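Local coordinates for protein putative agmatinase (Clostridium difficile, PDB 3LHL) that binds manganese ions and probably hydrolyses agmatine to putrescine and urea, at residues G96-T101 against A138-R143; P103-V108 against K142-I147; G16-T21 against G26-S31. One frame throughout, in Å; residues are numbered along the deposited sequence.

Interaction 1: G96-T101 against A138-R143. With MN (manganese (II) ion), chain B.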
loop_
_atom_site.group_PDB
_atom_site.type_symbol
_atom_site.label_atom_id
_atom_site.label_comp_id
_atom_site.label_asym_id
_atom_site.label_seq_id
_atom_site.Cartn_x
_atom_site.Cartn_y
_atom_site.Cartn_z
ATOM N N GLY A 96 3.342 8.782 0.750
ATOM C CA GLY A 96 4.478 9.123 -0.061
ATOM C C GLY A 96 5.298 7.850 0.034
ATOM O O GLY A 96 4.834 6.791 -0.387
ATOM N N GLU A 97 6.483 7.923 0.630
ATOM C CA GLU A 97 7.330 6.739 0.725
ATOM C C GLU A 97 6.713 5.581 1.503
ATOM O O GLU A 97 5.781 5.757 2.300
ATOM C CB GLU A 97 8.690 7.095 1.313
ATOM C CG GLU A 97 8.661 7.565 2.731
ATOM C CD GLU A 97 10.056 7.799 3.268
ATOM O OE1 GLU A 97 10.758 8.689 2.733
ATOM O OE2 GLU A 97 10.448 7.087 4.218
ATOM N N HIS A 98 7.254 4.393 1.272
ATOM C CA HIS A 98 6.739 3.184 1.898
ATOM C C HIS A 98 6.889 3.109 3.418
ATOM O O HIS A 98 6.220 2.316 4.069
ATOM C CB HIS A 98 7.383 1.962 1.242
ATOM C CG HIS A 98 6.469 0.780 1.147
ATOM N ND1 HIS A 98 6.728 -0.297 0.328
ATOM C CD2 HIS A 98 5.299 0.509 1.768
ATOM C CE1 HIS A 98 5.755 -1.181 0.447
ATOM N NE2 HIS A 98 4.876 -0.716 1.315
ATOM N N LEU A 99 7.745 3.939 3.997
ATOM C CA LEU A 99 7.921 3.884 5.445
ATOM C C LEU A 99 6.636 4.216 6.215
ATOM O O LEU A 99 6.435 3.708 7.317
ATOM C CB LEU A 99 9.056 4.814 5.886
ATOM C CG LEU A 99 9.440 4.757 7.371
ATOM C CD1 LEU A 99 9.805 3.334 7.784
ATOM C CD2 LEU A 99 10.606 5.697 7.616
ATOM N N VAL A 100 5.763 5.043 5.635
ATOM C CA VAL A 100 4.515 5.417 6.307
ATOM C C VAL A 100 3.685 4.195 6.695
ATOM O O VAL A 100 2.836 4.265 7.582
ATOM C CB VAL A 100 3.619 6.346 5.428
ATOM C CG1 VAL A 100 4.392 7.594 5.022
ATOM C CG2 VAL A 100 3.110 5.596 4.213
ATOM N N THR A 101 3.936 3.080 6.018
ATOM C CA THR A 101 3.229 1.839 6.284
ATOM C C THR A 101 3.557 1.237 7.660
ATOM O O THR A 101 2.708 0.587 8.273
ATOM C CB THR A 101 3.556 0.797 5.188
ATOM O OG1 THR A 101 3.004 1.236 3.940
ATOM C CG2 THR A 101 2.986 -0.571 5.542
ATOM N N ALA A 138 13.044 1.366 2.274
ATOM C CA ALA A 138 13.661 0.118 1.817
ATOM C C ALA A 138 13.808 -0.984 2.868
ATOM O O ALA A 138 14.280 -2.083 2.556
ATOM C CB ALA A 138 15.028 0.419 1.212
ATOM N N THR A 139 13.410 -0.701 4.105
ATOM C CA THR A 139 13.517 -1.690 5.173
ATOM C C THR A 139 12.162 -1.936 5.821
ATOM O O THR A 139 12.062 -2.712 6.769
ATOM C CB THR A 139 14.463 -1.211 6.293
ATOM O OG1 THR A 139 13.840 -0.127 6.992
ATOM C CG2 THR A 139 15.805 -0.733 5.723
ATOM N N VAL A 140 11.122 -1.285 5.310
ATOM C CA VAL A 140 9.792 -1.402 5.898
ATOM C C VAL A 140 9.283 -2.825 6.160
ATOM O O VAL A 140 8.741 -3.098 7.232
ATOM C CB VAL A 140 8.732 -0.613 5.061
ATOM C CG1 VAL A 140 8.484 -1.296 3.715
ATOM C CG2 VAL A 140 7.439 -0.486 5.858
ATOM N N ILE A 141 9.460 -3.737 5.210
ATOM C CA ILE A 141 8.975 -5.094 5.420
ATOM C C ILE A 141 9.789 -5.835 6.471
ATOM O O ILE A 141 9.259 -6.690 7.182
ATOM C CB ILE A 141 8.956 -5.900 4.095
ATOM C CG1 ILE A 141 8.029 -5.207 3.094
ATOM C CG2 ILE A 141 8.453 -7.325 4.343
ATOM C CD1 ILE A 141 6.617 -5.000 3.610
ATOM N N LYS A 142 11.076 -5.510 6.576
ATOM C CA LYS A 142 11.923 -6.149 7.574
ATOM C C LYS A 142 11.423 -5.686 8.940
ATOM O O LYS A 142 11.326 -6.476 9.877
ATOM C CB LYS A 142 13.385 -5.742 7.379
ATOM C CG LYS A 142 14.353 -6.412 8.346
ATOM C CD LYS A 142 14.346 -7.930 8.187
ATOM C CE LYS A 142 15.181 -8.605 9.262
ATOM N NZ LYS A 142 16.607 -8.172 9.230
ATOM N N ARG A 143 11.094 -4.401 9.043
ATOM C CA ARG A 143 10.580 -3.852 10.294
ATOM C C ARG A 143 9.294 -4.568 10.677
ATOM O O ARG A 143 9.092 -4.919 11.839
ATOM C CB ARG A 143 10.294 -2.355 10.157
ATOM C CG ARG A 143 11.542 -1.511 10.083
ATOM C CD ARG A 143 12.444 -1.795 11.276
ATOM N NE ARG A 143 13.832 -1.787 10.846
ATOM C CZ ARG A 143 14.656 -2.822 10.942
ATOM N NH1 ARG A 143 14.245 -3.966 11.469
ATOM N NH2 ARG A 143 15.891 -2.711 10.479
HETATM MN MN MN B . 8.305 -0.486 -1.227
#

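Interaction 2: P103-V108 against K142-I147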
loop_
_atom_site.group_PDB
_atom_site.type_symbol
_atom_site.label_atom_id
_atom_site.label_comp_id
_atom_site.label_asym_id
_atom_site.label_seq_id
_atom_site.Cartn_x
_atom_site.Cartn_y
_atom_site.Cartn_z
ATOM N N PRO A 103 4.168 2.639 10.858
ATOM C CA PRO A 103 3.312 3.082 11.964
ATOM C C PRO A 103 1.843 2.733 11.747
ATOM O O PRO A 103 1.128 2.411 12.695
ATOM C CB PRO A 103 3.554 4.591 12.014
ATOM C CG PRO A 103 3.936 4.934 10.607
ATOM C CD PRO A 103 4.848 3.787 10.234
ATOM N N ALA A 104 1.401 2.791 10.493
ATOM C CA ALA A 104 0.019 2.480 10.158
ATOM C C ALA A 104 -0.257 1.027 10.499
ATOM O O ALA A 104 -1.265 0.700 11.136
ATOM C CB ALA A 104 -0.228 2.724 8.676
ATOM N N PHE A 105 0.649 0.155 10.068
ATOM C CA PHE A 105 0.514 -1.264 10.329
ATOM C C PHE A 105 0.480 -1.501 11.829
ATOM O O PHE A 105 -0.343 -2.271 12.322
ATOM C CB PHE A 105 1.681 -2.051 9.736
ATOM C CG PHE A 105 1.682 -3.492 10.143
ATOM C CD1 PHE A 105 0.721 -4.367 9.637
ATOM C CD2 PHE A 105 2.576 -3.954 11.106
ATOM C CE1 PHE A 105 0.648 -5.682 10.093
ATOM C CE2 PHE A 105 2.515 -5.261 11.569
ATOM C CZ PHE A 105 1.548 -6.130 11.064
ATOM N N LYS A 106 1.374 -0.837 12.554
ATOM C CA LYS A 106 1.416 -1.010 13.999
ATOM C C LYS A 106 0.073 -0.696 14.644
ATOM O O LYS A 106 -0.417 -1.462 15.472
ATOM C CB LYS A 106 2.514 -0.140 14.618
ATOM C CG LYS A 106 3.916 -0.712 14.423
ATOM C CD LYS A 106 4.987 0.180 15.029
ATOM C CE LYS A 106 6.369 -0.414 14.820
ATOM N NZ LYS A 106 7.442 0.425 15.422
ATOM N N ALA A 107 -0.524 0.426 14.255
ATOM C CA ALA A 107 -1.809 0.828 14.807
ATOM C C ALA A 107 -2.860 -0.254 14.541
ATOM O O ALA A 107 -3.722 -0.509 15.379
ATOM C CB ALA A 107 -2.252 2.163 14.200
ATOM N N VAL A 108 -2.781 -0.888 13.376
ATOM C CA VAL A 108 -3.729 -1.937 13.025
ATOM C C VAL A 108 -3.404 -3.214 13.800
ATOM O O VAL A 108 -4.298 -3.868 14.346
ATOM C CB VAL A 108 -3.691 -2.249 11.508
ATOM C CG1 VAL A 108 -4.672 -3.367 11.183
ATOM C CG2 VAL A 108 -4.034 -0.996 10.703
ATOM N N LYS A 142 11.076 -5.510 6.576
ATOM C CA LYS A 142 11.923 -6.149 7.574
ATOM C C LYS A 142 11.423 -5.686 8.940
ATOM O O LYS A 142 11.326 -6.476 9.877
ATOM C CB LYS A 142 13.385 -5.742 7.379
ATOM C CG LYS A 142 14.353 -6.412 8.346
ATOM C CD LYS A 142 14.346 -7.930 8.187
ATOM C CE LYS A 142 15.181 -8.605 9.262
ATOM N NZ LYS A 142 16.607 -8.172 9.230
ATOM N N ARG A 143 11.094 -4.401 9.043
ATOM C CA ARG A 143 10.580 -3.852 10.294
ATOM C C ARG A 143 9.294 -4.568 10.677
ATOM O O ARG A 143 9.092 -4.919 11.839
ATOM C CB ARG A 143 10.294 -2.355 10.157
ATOM C CG ARG A 143 11.542 -1.511 10.083
ATOM C CD ARG A 143 12.444 -1.795 11.276
ATOM N NE ARG A 143 13.832 -1.787 10.846
ATOM C CZ ARG A 143 14.656 -2.822 10.942
ATOM N NH1 ARG A 143 14.245 -3.966 11.469
ATOM N NH2 ARG A 143 15.891 -2.711 10.479
ATOM N N ILE A 144 8.429 -4.785 9.691
ATOM C CA ILE A 144 7.169 -5.464 9.934
ATOM C C ILE A 144 7.385 -6.927 10.300
ATOM O O ILE A 144 6.673 -7.468 11.139
ATOM C CB ILE A 144 6.238 -5.356 8.709
ATOM C CG1 ILE A 144 5.786 -3.895 8.555
ATOM C CG2 ILE A 144 5.056 -6.315 8.859
ATOM C CD1 ILE A 144 4.903 -3.622 7.350
ATOM N N TRP A 145 8.371 -7.566 9.684
ATOM C CA TRP A 145 8.653 -8.958 9.999
ATOM C C TRP A 145 9.099 -9.074 11.462
ATOM O O TRP A 145 8.812 -10.071 12.127
ATOM C CB TRP A 145 9.748 -9.513 9.090
ATOM C CG TRP A 145 10.119 -10.920 9.439
ATOM C CD1 TRP A 145 9.435 -12.058 9.109
ATOM C CD2 TRP A 145 11.232 -11.337 10.241
ATOM N NE1 TRP A 145 10.054 -13.160 9.661
ATOM C CE2 TRP A 145 11.159 -12.746 10.359
ATOM C CE3 TRP A 145 12.283 -10.656 10.873
ATOM C CZ2 TRP A 145 12.100 -13.487 11.086
ATOM C CZ3 TRP A 145 13.219 -11.392 11.596
ATOM C CH2 TRP A 145 13.120 -12.796 11.696
ATOM N N ASP A 146 9.804 -8.059 11.956
ATOM C CA ASP A 146 10.249 -8.068 13.344
ATOM C C ASP A 146 9.033 -8.082 14.267
ATOM O O ASP A 146 9.132 -8.477 15.427
ATOM C CB ASP A 146 11.101 -6.834 13.672
ATOM C CG ASP A 146 12.507 -6.933 13.127
ATOM O OD1 ASP A 146 13.016 -8.062 12.981
ATOM O OD2 ASP A 146 13.115 -5.877 12.860
ATOM N N ILE A 147 7.890 -7.651 13.749
ATOM C CA ILE A 147 6.676 -7.619 14.552
ATOM C C ILE A 147 5.825 -8.886 14.454
ATOM O O ILE A 147 5.341 -9.381 15.469
ATOM C CB ILE A 147 5.792 -6.408 14.174
ATOM C CG1 ILE A 147 6.554 -5.106 14.427
ATOM C CG2 ILE A 147 4.505 -6.426 14.982
ATOM C CD1 ILE A 147 5.803 -3.863 13.984
#

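Interaction 3: G16-T21 against G26-S31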
loop_
_atom_site.group_PDB
_atom_site.type_symbol
_atom_site.label_atom_id
_atom_site.label_comp_id
_atom_site.label_asym_id
_atom_site.label_seq_id
_atom_site.Cartn_x
_atom_site.Cartn_y
_atom_site.Cartn_z
ATOM N N GLY A 16 1.699 12.991 2.891
ATOM C CA GLY A 16 2.724 13.484 1.988
ATOM C C GLY A 16 4.071 13.560 2.680
ATOM O O GLY A 16 4.544 14.643 3.045
ATOM N N PHE A 17 4.691 12.398 2.852
ATOM C CA PHE A 17 5.984 12.304 3.511
ATOM C C PHE A 17 6.979 11.468 2.713
ATOM O O PHE A 17 6.644 10.383 2.241
ATOM C CB PHE A 17 5.804 11.673 4.899
ATOM C CG PHE A 17 7.097 11.321 5.582
ATOM C CD1 PHE A 17 7.866 12.307 6.194
ATOM C CD2 PHE A 17 7.551 10.006 5.609
ATOM C CE1 PHE A 17 9.063 11.994 6.824
ATOM C CE2 PHE A 17 8.753 9.677 6.239
ATOM C CZ PHE A 17 9.511 10.674 6.848
ATOM N N ASP A 18 8.199 11.981 2.558
ATOM C CA ASP A 18 9.260 11.244 1.869
ATOM C C ASP A 18 10.593 11.535 2.551
ATOM O O ASP A 18 11.653 11.495 1.931
ATOM C CB ASP A 18 9.336 11.594 0.373
ATOM C CG ASP A 18 9.437 13.083 0.109
ATOM O OD1 ASP A 18 10.138 13.797 0.856
ATOM O OD2 ASP A 18 8.824 13.536 -0.878
ATOM N N GLY A 19 10.512 11.806 3.851
ATOM C CA GLY A 19 11.683 12.128 4.646
ATOM C C GLY A 19 12.895 11.211 4.606
ATOM O O GLY A 19 14.005 11.681 4.866
ATOM N N THR A 20 12.724 9.925 4.301
ATOM C CA THR A 20 13.884 9.039 4.254
ATOM C C THR A 20 14.341 8.726 2.834
ATOM O O THR A 20 15.181 7.851 2.630
ATOM C CB THR A 20 13.636 7.710 5.012
ATOM O OG1 THR A 20 12.873 6.817 4.197
ATOM C CG2 THR A 20 12.885 7.967 6.318
ATOM N N THR A 21 13.791 9.448 1.860
ATOM C CA THR A 21 14.160 9.265 0.454
ATOM C C THR A 21 15.170 10.352 0.108
ATOM O O THR A 21 14.865 11.535 0.220
ATOM C CB THR A 21 12.939 9.409 -0.474
ATOM O OG1 THR A 21 11.895 8.527 -0.039
ATOM C CG2 THR A 21 13.321 9.070 -1.910
ATOM N N GLY A 26 9.802 13.290 -3.789
ATOM C CA GLY A 26 8.643 13.568 -4.613
ATOM C C GLY A 26 7.393 12.802 -4.233
ATOM O O GLY A 26 6.288 13.208 -4.607
ATOM N N ALA A 27 7.553 11.699 -3.503
ATOM C CA ALA A 27 6.411 10.887 -3.091
ATOM C C ALA A 27 5.474 11.700 -2.198
ATOM O O ALA A 27 4.296 11.372 -2.046
ATOM C CB ALA A 27 6.891 9.633 -2.351
ATOM N N ARG A 28 6.012 12.772 -1.623
ATOM C CA ARG A 28 5.241 13.638 -0.743
ATOM C C ARG A 28 4.041 14.271 -1.443
ATOM O O ARG A 28 3.080 14.674 -0.786
ATOM C CB ARG A 28 6.132 14.760 -0.197
ATOM C CG ARG A 28 6.448 15.845 -1.227
ATOM C CD ARG A 28 7.389 16.906 -0.668
ATOM N NE ARG A 28 8.702 16.354 -0.348
ATOM C CZ ARG A 28 9.680 17.044 0.228
ATOM N NH1 ARG A 28 9.492 18.320 0.545
ATOM N NH2 ARG A 28 10.839 16.454 0.499
ATOM N N PHE A 29 4.091 14.346 -2.770
ATOM C CA PHE A 29 3.025 14.984 -3.542
ATOM C C PHE A 29 1.936 14.066 -4.076
ATOM O O PHE A 29 1.001 14.526 -4.729
ATOM C CB PHE A 29 3.635 15.743 -4.717
ATOM C CG PHE A 29 4.576 16.839 -4.311
ATOM C CD1 PHE A 29 4.114 17.948 -3.608
ATOM C CD2 PHE A 29 5.924 16.774 -4.653
ATOM C CE1 PHE A 29 4.982 18.982 -3.251
ATOM C CE2 PHE A 29 6.805 17.807 -4.301
ATOM C CZ PHE A 29 6.331 18.911 -3.599
ATOM N N ALA A 30 2.057 12.776 -3.797
ATOM C CA ALA A 30 1.101 11.790 -4.276
ATOM C C ALA A 30 -0.383 12.133 -4.083
ATOM O O ALA A 30 -1.113 12.314 -5.055
ATOM C CB ALA A 30 1.420 10.432 -3.641
ATOM N N SER A 31 -0.835 12.218 -2.835
ATOM C CA SER A 31 -2.244 12.503 -2.563
ATOM C C SER A 31 -2.732 13.853 -3.084
ATOM O O SER A 31 -3.836 13.946 -3.617
ATOM C CB SER A 31 -2.535 12.388 -1.058
ATOM O OG SER A 31 -1.814 13.347 -0.308
#

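Interaction 1: G96-T101 against A138-R143
His98 meets Val140 beside a manganese ion, in the metal centre that the arginase fold carries in the loops beyond the C-terminal ends of its parallel strands. ND1 of His98 binds the manganese at 2.2 Å, and Asp121, Asp125 and Asp202 supply the other protein ligands of that ion. Over one face of the imidazole lies the methyl CG1 of Val140, 4.0 Å from the ring centroid and only 14° off the ring normal, a CH-pi contact displaced toward the rim on the CG and ND1 side. A branched aliphatic residue suits this place: it covers the ring without offering the metal a competing ligand. The torsion of Val140 (chi1 70°) sets CG1 between its backbone N and carbonyl carbon, and this turns the methyl to the ring while CG2 reaches the backbone of the 3-10 turn.

In the next shell, NE2 of His98 is hydrogen-bonded to OG1 of Thr200; with ND1 on the metal, both ring nitrogens are engaged, which should fix the rotation of the imidazole. OG1 of Thr101 lies at the ring edge, in its plane, and is bonded to OD2 of Asp245, while CB rests 4.1 Å from CG2 of Val140. That same CG2 sits 3.5 Å from O of His98, the carbonyl that accepts the 3.1 Å bond from N of Thr101.

Interaction 2: P103-V108 against K142-I147
Helix segments 103-108 and 142-147 run nearly parallel, their N-to-C directions 19° apart and their axes 10.8 Å from each other at closest approach, a separation wide enough to need large side chains between them. Phe105 from one helix and Ile144 and Ile147 from the other fill it. CB of Phe105 points toward the second helix, and with CG anti to the backbone N (chi1 172°) the ring is set where both isoleucines reach it, from different directions. Methyl CG2 of Ile144 stands over one face in a CH-pi contact, 4.1 Å from the ring centroid and displaced toward the rim, where CE2 is its closest ring atom. Ile147, one turn further on, instead brings its CG2 to the ring edge, near the ring plane and 4.1 Å from CE2. The two beta-branched residues thus hold one aromatic ring from above and from the side, purely by apolar contact.

Nearer the solvent, Lys106 contributes its hydrocarbon chain. Extended beyond CG, it passes Ile147 at about a right angle, and CD1 of Ile147 touches it at two points, 3.6 Å from CE and 3.7 Å from CG. A lysine fits this margin because its methylenes can cover the isoleucine while the ammonium group is carried further out.

Beneath the pair runs strand 115-120, which lies between the two helices in sequence: Phe105 rests on Ile115 and Val117, and Ile144 also reaches Val117. Helix 70-86 packs against the first helix through Tyr78, which meets Lys106 and Ala107, and Ile77, which meets Pro103.

Interaction 3: G16-T21 against G26-S31
Asp18 and Arg28 meet side-on: the guanidinium presents NE and NH2 to the carboxylate, one nitrogen to each oxygen, with the two planes turned 41° apart. The two bonds are unequal: OD2 lies in the guanidinium plane, OD1 is tilted from it. NE reaches OD2 of Asp18 at 2.9 Å, nearly straight (168°), whereas NH2 meets the syn lone pair of OD1 at 2.8 Å with a more bent angle of 134°. The arginine curls back to do this, its CG lying between backbone N and carbonyl carbon and its chain bending again at chi3.

OD2 also accepts two backbone bonds, from N of Arg28 at 3.0 Å on the anti side and from N of Gly26 at 3.1 Å, well above the carboxylate plane. Three donors on one oxygen, together with the arginine charge, should favour the ionised carboxylate. The setting is the loop that follows strand 10-15 in the alpha/beta arginase fold and leads into helix 30-38. Asp18 also begins a type I turn ending at Thr21. Gly26 has a backbone shape in which a side chain would jam against the carbonyl O of the residue before, which calls for glycine, and methyl CB of Ala27 packs 4.2 Å from CB of Asp18.

Overall arrangement
From the N terminus, interaction 3 comes first, closing the short loop between strand 10-15 and helix 30-38 before the other two open. Interaction 1 then joins the loop after strand 90-95 to the start of helix 140-148. Interactions 1 and 2 cross rather than nest: 103-108 starts after 96-101, and 142-147 ends after 138-143, with Lys142 and Arg143 common to both. Both enclose strand 115-120 and the metal-ligand loop after it (Asp121, His123, Asp125), and tie helix 101-111 and its approach to helix 140-148, with Thr101 CG2 touching Ile144 CD1. Glu97 links interactions 1 and 3, its backbone N probably bonded to O of Phe17. Interactions 2 and 3 do not touch.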